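Local atomic coordinates of DNA polymerase II large subunit (Pyrococcus horikoshii, PDB entry 7OEC), a protein that probably serves in archaeal DNA replication as polymerase and exonuclease, and carries the intein described here, which probably excises itself by protein splicing. Residues Arg81-Leu86 against Val135-Phe140; Thr93-Val98 against Arg110-Arg115; Pro97-Glu102 against Asn164-Gln169. The protein carries 2 engineered substitutions. One frame throughout, in Å; residues are numbered along the deposited sequence. Where two conformers were deposited one is given.

The three contacts illustrate how an all-beta intein fold changes its chemistry with depth. Interaction 1 joins two neighbouring strands of a four-stranded sheet by a ladder of backbone bonds interrupted by a beta bulge, with an apolar inner face and a charged face near the surface. Interaction 2 sets the turn 93-96 and the strand that follows against a short 3-10 segment, using weaker backbone bonds; its V114 and A111 pack against F82 of interaction 1. Interaction 3 starts from the same strand, 97-102, and lies nearest the centre of the chain, where the C-terminal strand is met through a ring face and two bridging waters. H96 and Q169 tie interactions 2 and 3 together by a weak bond.

Interaction 1 of 3, residues Arg81-Leu86 against Val135-Phe140; sequences RFELEL and VKKIEF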
# COMPACT_ATOMS: atom_id res chain seq x y z
N ARG A 81 1.72 2.40 -12.70
CA ARG A 81 2.61 3.25 -11.93
C ARG A 81 2.08 4.67 -11.96
O ARG A 81 1.77 5.22 -13.02
CB ARG A 81 4.01 3.20 -12.52
CG ARG A 81 5.03 4.08 -11.79
CD ARG A 81 6.36 3.94 -12.48
NE ARG A 81 7.32 4.93 -12.03
CZ ARG A 81 8.05 4.82 -10.94
NH1 ARG A 81 7.93 3.75 -10.13
NH2 ARG A 81 8.94 5.79 -10.69
N PHE A 82 1.97 5.25 -10.78
CA PHE A 82 1.57 6.63 -10.59
C PHE A 82 2.79 7.43 -10.18
O PHE A 82 3.45 7.10 -9.18
CB PHE A 82 0.54 6.69 -9.48
CG PHE A 82 -0.67 5.88 -9.78
CD1 PHE A 82 -1.62 6.36 -10.67
CD2 PHE A 82 -0.84 4.64 -9.22
CE1 PHE A 82 -2.70 5.63 -11.00
CE2 PHE A 82 -1.98 3.89 -9.49
CZ PHE A 82 -2.93 4.39 -10.39
N GLU A 83 3.09 8.47 -10.93
CA GLU A 83 4.14 9.41 -10.61
C GLU A 83 3.44 10.65 -10.14
O GLU A 83 2.57 11.18 -10.84
CB GLU A 83 4.98 9.72 -11.85
CG GLU A 83 5.53 8.38 -12.39
CD GLU A 83 6.39 8.49 -13.63
OE1 GLU A 83 6.54 9.64 -14.12
OE2 GLU A 83 6.93 7.44 -14.09
N LEU A 84 3.87 11.14 -9.00
CA LEU A 84 3.24 12.24 -8.31
C LEU A 84 4.06 13.52 -8.38
O LEU A 84 5.29 13.53 -8.55
CB LEU A 84 3.03 11.84 -6.84
CG LEU A 84 2.35 10.46 -6.65
CD1 LEU A 84 2.04 10.21 -5.18
CD2 LEU A 84 1.06 10.36 -7.43
N GLU A 85 3.33 14.61 -8.20
CA GLU A 85 3.94 15.90 -7.97
C GLU A 85 4.91 15.73 -6.81
O GLU A 85 4.62 15.07 -5.80
CB GLU A 85 2.82 16.90 -7.65
CG GLU A 85 3.21 18.27 -7.39
CD GLU A 85 2.03 19.15 -6.91
OE1 GLU A 85 0.88 18.65 -6.61
OE2 GLU A 85 2.26 20.37 -6.85
N LEU A 86 6.09 16.31 -6.97
CA LEU A 86 7.21 16.27 -6.03
C LEU A 86 8.05 15.00 -6.15
O LEU A 86 9.08 14.89 -5.47
CB LEU A 86 6.89 16.57 -4.56
CG LEU A 86 6.02 17.82 -4.37
CD1 LEU A 86 5.84 18.00 -2.91
CD2 LEU A 86 6.62 19.05 -4.94
N VAL A 135 -1.44 13.57 -9.09
CA VAL A 135 -0.92 12.59 -10.04
C VAL A 135 -0.47 13.33 -11.28
O VAL A 135 -1.27 14.03 -11.93
CB VAL A 135 -1.97 11.53 -10.39
CG1 VAL A 135 -1.43 10.55 -11.42
CG2 VAL A 135 -2.40 10.75 -9.15
N LYS A 136 0.79 13.15 -11.65
CA LYS A 136 1.39 13.86 -12.78
C LYS A 136 1.48 12.97 -14.02
O LYS A 136 1.26 13.44 -15.15
CB LYS A 136 2.78 14.40 -12.40
CG LYS A 136 3.47 15.21 -13.52
CD LYS A 136 4.83 15.80 -13.09
CE LYS A 136 5.83 14.69 -12.71
NZ LYS A 136 6.03 13.58 -13.75
N LYS A 137 1.70 11.68 -13.81
CA LYS A 137 1.84 10.77 -14.94
C LYS A 137 1.41 9.38 -14.53
O LYS A 137 1.66 8.97 -13.40
CB LYS A 137 3.28 10.70 -15.44
CG LYS A 137 3.38 9.98 -16.76
CD LYS A 137 4.83 9.95 -17.27
CE LYS A 137 4.94 9.26 -18.65
NZ LYS A 137 4.63 10.19 -19.81
N ILE A 138 0.79 8.66 -15.44
CA ILE A 138 0.34 7.30 -15.20
C ILE A 138 0.91 6.43 -16.31
O ILE A 138 0.82 6.79 -17.50
CB ILE A 138 -1.18 7.22 -15.18
CG1 ILE A 138 -1.69 8.19 -14.13
CG2 ILE A 138 -1.64 5.78 -14.87
CD1 ILE A 138 -3.19 8.18 -14.02
N GLU A 139 1.51 5.31 -15.92
CA GLU A 139 2.11 4.37 -16.86
C GLU A 139 1.59 2.96 -16.65
O GLU A 139 1.43 2.53 -15.51
CB GLU A 139 3.63 4.23 -16.64
CG GLU A 139 4.40 5.52 -16.71
CD GLU A 139 5.86 5.28 -16.76
OE1 GLU A 139 6.38 4.48 -15.97
OE2 GLU A 139 6.50 5.89 -17.62
N PHE A 140 1.39 2.24 -17.72
CA PHE A 140 1.05 0.83 -17.65
C PHE A 140 2.36 0.07 -17.81
O PHE A 140 3.17 0.39 -18.70
CB PHE A 140 0.12 0.41 -18.78
CG PHE A 140 -1.31 0.63 -18.49
CD1 PHE A 140 -1.98 1.72 -19.03
CD2 PHE A 140 -2.02 -0.25 -17.71
CE1 PHE A 140 -3.32 1.93 -18.77
CE2 PHE A 140 -3.36 -0.04 -17.47
CZ PHE A 140 -4.00 1.06 -18.00
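F82 and I138 face each other as a non-hydrogen-bonded pair of two antiparallel strands, 81-84 and 135-140, and illustrate how one strand pair can be apolar on one side and charged on the other. The backbones are bonded in both directions between R81 and E139, with R81 N 2.8 Å from E139 O, and again between E83 and K137. Past E83 the register slips by one residue. K136 and K137 then both face E83, a classic beta bulge in which E83 O accepts two amides, K136 N at 2.8 Å and K137 N at 3.1 Å.

The close packing is on the F82 side. I138 runs alongside the phenylalanine, its CG1 turned beside its own backbone N (chi1 -56°) and 3.9 Å from F82 CD1, while CD1 of the isoleucine reaches on to CE1 of the ring. V135 comes to the edge of that ring with CG1, and its other methyl, CG2, lies 3.9 Å from L84 CD2.

The opposite face is looser and lies toward solvent. Extended from CG to NE, the R81 chain brings NE to E83 OE2 at 3.3 Å, meeting the anti side of the carboxylate almost in the guanidinium plane, and R81 NH1 has a second acid in E91. The other carboxylate oxygen, E83 OE1, forms only a long salt bridge of 4.0 Å with K136 NZ. K137 offers its aliphatic part instead, CD lying 3.6 Å from E83 OE1 before the ammonium leads away.

Strand 79-84 is flanked in the sheet by 89-93 and 130-141, and the latter by 119-123. F82 also meets the ring of F90 and touches A111 and V114, while L84 and V135 share I120 of strand 119-123.

Interaction 2 of 3, residues Thr93-Val98 against Arg110-Arg115; sequences TVDHPV and RAFEVR
A type I turn from T93 to H96 presents its carbonyls to the start of the 3-10 segment 111-113. A111 N reaches H96 O at 2.8 Å, and F112 N reaches V94 O at 3.1 Å; both bonds are weak because they are strongly bent. Between them the A111 methyl nestles against the turn, its CB 3.4 Å from V94 O. Further along the strand, V98 spreads its two methyls, CG2 meeting A111 CB and CG1 lying 3.9 Å from V114 CG2.

F112 takes the torsion that sets CG between backbone N and carbonyl carbon (chi1 72°), which brings the ring edge to V94 O and to D95, whose OD1 is 3.2 Å from CE2. CZ of the same ring lies 3.5 Å over the centre of the R110 guanidinium, which E113 grips through R110 NH2 and OE2 at 2.8 Å. With the ring cut back to an alanine, the R110 guanidinium would probably lose the cover on that face, and D95 OD1 the ring edge it meets.

The T-V-D-H sequence from T93 to H96 fits the TxxH motif of intein block B, whose threonine and histidine generally assist the first splicing step; T93 OG1 is hydrogen-bonded to A4 N, near the chain's start, consistent with a role at the N-terminal splice junction.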
# COMPACT_ATOMS: atom_id res chain seq x y z
N THR A 93 -1.40 -3.39 -8.87
CA THR A 93 -2.05 -4.09 -9.97
C THR A 93 -3.22 -3.27 -10.54
O THR A 93 -3.73 -2.33 -9.93
CB THR A 93 -2.50 -5.47 -9.54
OG1 THR A 93 -3.35 -5.32 -8.42
CG2 THR A 93 -1.36 -6.38 -9.16
N VAL A 94 -3.64 -3.65 -11.76
CA VAL A 94 -4.50 -2.77 -12.56
C VAL A 94 -5.82 -2.46 -11.87
O VAL A 94 -6.38 -1.40 -12.10
CB VAL A 94 -4.75 -3.34 -13.97
CG1 VAL A 94 -3.50 -3.43 -14.63
CG2 VAL A 94 -5.44 -4.67 -13.91
N ASP A 95 -6.40 -3.42 -11.12
CA ASP A 95 -7.71 -3.24 -10.49
C ASP A 95 -7.61 -2.93 -9.00
O ASP A 95 -8.63 -2.94 -8.30
CB ASP A 95 -8.58 -4.50 -10.65
CG ASP A 95 -8.99 -4.73 -12.10
OD1 ASP A 95 -9.12 -3.74 -12.84
OD2 ASP A 95 -9.14 -5.88 -12.52
N HIS A 96 -6.41 -2.67 -8.52
CA HIS A 96 -6.21 -2.45 -7.10
C HIS A 96 -6.94 -1.18 -6.69
O HIS A 96 -6.82 -0.16 -7.37
CB HIS A 96 -4.72 -2.20 -6.85
CG HIS A 96 -4.30 -2.37 -5.42
ND1 HIS A 96 -4.57 -1.45 -4.43
CD2 HIS A 96 -3.61 -3.37 -4.83
CE1 HIS A 96 -4.06 -1.88 -3.28
NE2 HIS A 96 -3.47 -3.04 -3.50
N PRO A 97 -7.63 -1.17 -5.56
CA PRO A 97 -8.19 0.09 -5.07
C PRO A 97 -7.10 1.11 -4.74
O PRO A 97 -6.08 0.78 -4.13
CB PRO A 97 -8.94 -0.30 -3.80
CG PRO A 97 -8.49 -1.66 -3.51
CD PRO A 97 -7.97 -2.32 -4.70
N VAL A 98 -7.36 2.35 -5.11
CA VAL A 98 -6.48 3.49 -4.86
C VAL A 98 -7.36 4.57 -4.26
O VAL A 98 -8.48 4.81 -4.73
CB VAL A 98 -5.84 3.96 -6.18
CG1 VAL A 98 -5.01 5.27 -5.99
CG2 VAL A 98 -4.89 2.88 -6.72
N ARG A 110 -10.69 2.04 -8.68
CA ARG A 110 -9.74 1.07 -9.20
C ARG A 110 -8.59 1.81 -9.85
O ARG A 110 -8.77 2.89 -10.41
CB ARG A 110 -10.41 0.12 -10.20
CG ARG A 110 -11.42 -0.79 -9.53
CD ARG A 110 -12.28 -1.56 -10.51
NE ARG A 110 -13.20 -0.67 -11.23
CZ ARG A 110 -14.12 -1.07 -12.10
NH1 ARG A 110 -14.28 -2.37 -12.38
NH2 ARG A 110 -14.91 -0.17 -12.69
N ALA A 111 -7.40 1.21 -9.80
CA ALA A 111 -6.21 1.92 -10.26
C ALA A 111 -6.37 2.40 -11.69
O ALA A 111 -5.95 3.51 -12.01
CB ALA A 111 -5.00 1.01 -10.14
N PHE A 112 -7.00 1.60 -12.57
CA PHE A 112 -7.11 2.00 -13.98
C PHE A 112 -8.07 3.17 -14.20
O PHE A 112 -8.07 3.75 -15.30
CB PHE A 112 -7.51 0.82 -14.89
CG PHE A 112 -8.94 0.37 -14.75
CD1 PHE A 112 -9.97 0.97 -15.48
CD2 PHE A 112 -9.26 -0.64 -13.88
CE1 PHE A 112 -11.28 0.55 -15.32
CE2 PHE A 112 -10.56 -1.05 -13.71
CZ PHE A 112 -11.58 -0.45 -14.43
N GLU A 113 -8.85 3.54 -13.19
CA GLU A 113 -9.75 4.67 -13.28
C GLU A 113 -9.15 5.97 -12.74
O GLU A 113 -9.77 7.04 -12.90
CB GLU A 113 -11.00 4.41 -12.44
CG GLU A 113 -11.85 3.24 -12.84
CD GLU A 113 -12.96 2.86 -11.75
OE1 GLU A 113 -12.81 2.98 -10.47
OE2 GLU A 113 -14.03 2.42 -12.23
N VAL A 114 -7.98 5.90 -12.09
CA VAL A 114 -7.32 7.11 -11.61
C VAL A 114 -6.89 7.92 -12.83
O VAL A 114 -6.51 7.36 -13.87
CB VAL A 114 -6.13 6.73 -10.72
CG1 VAL A 114 -5.34 7.97 -10.26
CG2 VAL A 114 -6.61 5.98 -9.47
N ARG A 115 -6.93 9.25 -12.69
CA ARG A 115 -6.59 10.16 -13.77
C ARG A 115 -5.51 11.13 -13.34
O ARG A 115 -5.41 11.50 -12.17
CB ARG A 115 -7.80 10.98 -14.22
CG ARG A 115 -8.95 10.09 -14.82
CD ARG A 115 -8.48 9.47 -16.15
NE ARG A 115 -9.41 8.50 -16.75
CZ ARG A 115 -9.29 7.16 -16.70
NH1 ARG A 115 -8.29 6.55 -16.06
NH2 ARG A 115 -10.21 6.41 -17.33

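Interaction 3 of 3, residues Pro97-Glu102 against Asn164-Gln169; sequences PVLVYE and NIVTHQ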
# COMPACT_ATOMS: atom_id res chain seq x y z
N PRO A 97 -7.63 -1.17 -5.56
CA PRO A 97 -8.19 0.09 -5.07
C PRO A 97 -7.10 1.11 -4.74
O PRO A 97 -6.08 0.78 -4.13
CB PRO A 97 -8.94 -0.30 -3.80
CG PRO A 97 -8.49 -1.66 -3.51
CD PRO A 97 -7.97 -2.32 -4.70
N VAL A 98 -7.36 2.35 -5.11
CA VAL A 98 -6.48 3.49 -4.86
C VAL A 98 -7.36 4.57 -4.26
O VAL A 98 -8.48 4.81 -4.73
CB VAL A 98 -5.84 3.96 -6.18
CG1 VAL A 98 -5.01 5.27 -5.99
CG2 VAL A 98 -4.89 2.88 -6.72
N LEU A 99 -6.84 5.26 -3.25
CA LEU A 99 -7.56 6.36 -2.61
C LEU A 99 -7.09 7.69 -3.18
O LEU A 99 -5.90 7.99 -3.17
CB LEU A 99 -7.30 6.37 -1.12
CG LEU A 99 -7.76 5.09 -0.44
CD1 LEU A 99 -7.52 5.21 1.02
CD2 LEU A 99 -9.23 4.80 -0.68
N VAL A 100 -8.04 8.47 -3.69
CA VAL A 100 -7.78 9.82 -4.16
C VAL A 100 -8.63 10.76 -3.34
O VAL A 100 -9.68 10.39 -2.82
CB VAL A 100 -8.04 9.98 -5.67
CG1 VAL A 100 -7.12 9.10 -6.49
CG2 VAL A 100 -9.40 9.62 -6.01
N TYR A 101 -8.18 11.99 -3.19
CA TYR A 101 -8.86 12.90 -2.28
C TYR A 101 -9.61 13.95 -3.08
O TYR A 101 -9.02 14.69 -3.86
CB TYR A 101 -7.85 13.59 -1.39
CG TYR A 101 -8.48 14.20 -0.17
CD1 TYR A 101 -8.64 15.57 -0.07
CD2 TYR A 101 -8.90 13.40 0.90
CE1 TYR A 101 -9.19 16.16 1.08
CE2 TYR A 101 -9.47 13.97 2.04
CZ TYR A 101 -9.60 15.35 2.12
OH TYR A 101 -10.15 15.90 3.26
N GLU A 102 -10.91 13.98 -2.92
CA GLU A 102 -11.75 14.80 -3.78
C GLU A 102 -12.80 15.43 -2.90
O GLU A 102 -13.52 14.73 -2.17
CB GLU A 102 -12.41 13.97 -4.90
CG GLU A 102 -11.39 13.35 -5.85
CD GLU A 102 -11.97 12.72 -7.12
OE1 GLU A 102 -11.19 12.69 -8.14
OE2 GLU A 102 -13.16 12.28 -7.10
N ASN A 164 5.56 7.86 1.90
CA ASN A 164 4.53 8.32 2.84
C ASN A 164 3.15 8.50 2.18
O ASN A 164 2.34 9.32 2.62
CB ASN A 164 4.97 9.58 3.59
CG ASN A 164 6.22 9.40 4.43
OD1 ASN A 164 6.93 8.41 4.37
ND2 ASN A 164 6.48 10.37 5.22
N ILE A 165 2.83 7.63 1.21
CA ILE A 165 1.62 7.73 0.41
C ILE A 165 0.49 6.94 1.06
O ILE A 165 0.63 5.74 1.31
CB ILE A 165 1.89 7.21 -1.02
CG1 ILE A 165 2.85 8.15 -1.74
CG2 ILE A 165 0.59 7.06 -1.77
CD1 ILE A 165 3.60 7.47 -2.87
N VAL A 166 -0.65 7.58 1.28
CA VAL A 166 -1.80 6.87 1.84
C VAL A 166 -2.52 6.14 0.72
O VAL A 166 -2.89 6.75 -0.29
CB VAL A 166 -2.77 7.85 2.52
CG1 VAL A 166 -4.05 7.12 3.03
CG2 VAL A 166 -2.09 8.54 3.67
N THR A 167 -2.75 4.84 0.89
CA THR A 167 -3.51 4.11 -0.11
C THR A 167 -4.27 2.97 0.55
O THR A 167 -4.22 2.77 1.76
CB THR A 167 -2.64 3.68 -1.31
OG1 THR A 167 -3.49 3.30 -2.42
CG2 THR A 167 -1.83 2.54 -0.94
N HIS A 168 -5.04 2.26 -0.26
CA HIS A 168 -5.79 1.12 0.21
C HIS A 168 -4.88 -0.08 0.23
O HIS A 168 -4.01 -0.22 -0.64
CB HIS A 168 -6.97 0.87 -0.73
CG HIS A 168 -8.04 0.00 -0.13
ND1 HIS A 168 -7.93 -1.37 -0.06
CD2 HIS A 168 -9.23 0.31 0.46
CE1 HIS A 168 -9.00 -1.87 0.53
NE2 HIS A 168 -9.82 -0.88 0.83
N GLN A 169 -5.07 -0.96 1.22
CA GLN A 169 -4.31 -2.21 1.21
C GLN A 169 -4.70 -2.97 -0.09
O GLN A 169 -5.77 -2.79 -0.76
CB GLN A 169 -4.58 -3.07 2.44
CG GLN A 169 -5.90 -3.82 2.30
CD GLN A 169 -6.23 -4.64 3.49
OE1 GLN A 169 -5.82 -4.34 4.60
NE2 GLN A 169 -6.99 -5.67 3.28
OXT GLN A 169 -3.88 -3.80 -0.47
O HOH W 1 -4.33 9.13 -0.97
O HOH W 2 -3.92 6.08 -2.85
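P97 lies over one face of the H168 imidazole, a CH-pi contact with CB 4.2 Å from the ring centroid and CG 3.5 Å from ND1. H168 CB also rests on the proline carbonyl, 3.5 Å from P97 O. Further along the strand, L99 lays its branch against the H168 backbone, with L99 CG 3.9 Å from H168 N.

Strands 97-102 and 165-168 diverge, their directions 130° apart, and two waters bridge them beside the L99-T167 approach. Each donates to both L99 O and V166 O. The second water also accepts from T167 OG1, 2.8 Å away, a hydroxyl brought to it by lying anti to its own backbone N (chi1 -164°).

A further shell fixes the imidazole. H168 ND1 gives a nearly straight bond to Q169 O at 2.7 Å, in the ring plane and on a lone pair of that oxygen, so ring rotation is tied to the chain end. Q169 in turn is held by its amide, OE1 to A153 N and NE2 to N152 OD1.

H168 and Q169 occupy the penultimate and last places where inteins commonly carry a histidine and a cyclising asparagine or glutamine. Apolar support on one ring face, with the polar ND1 turned to the terminus, is consistent with a histidine positioned for that C-terminal chemistry.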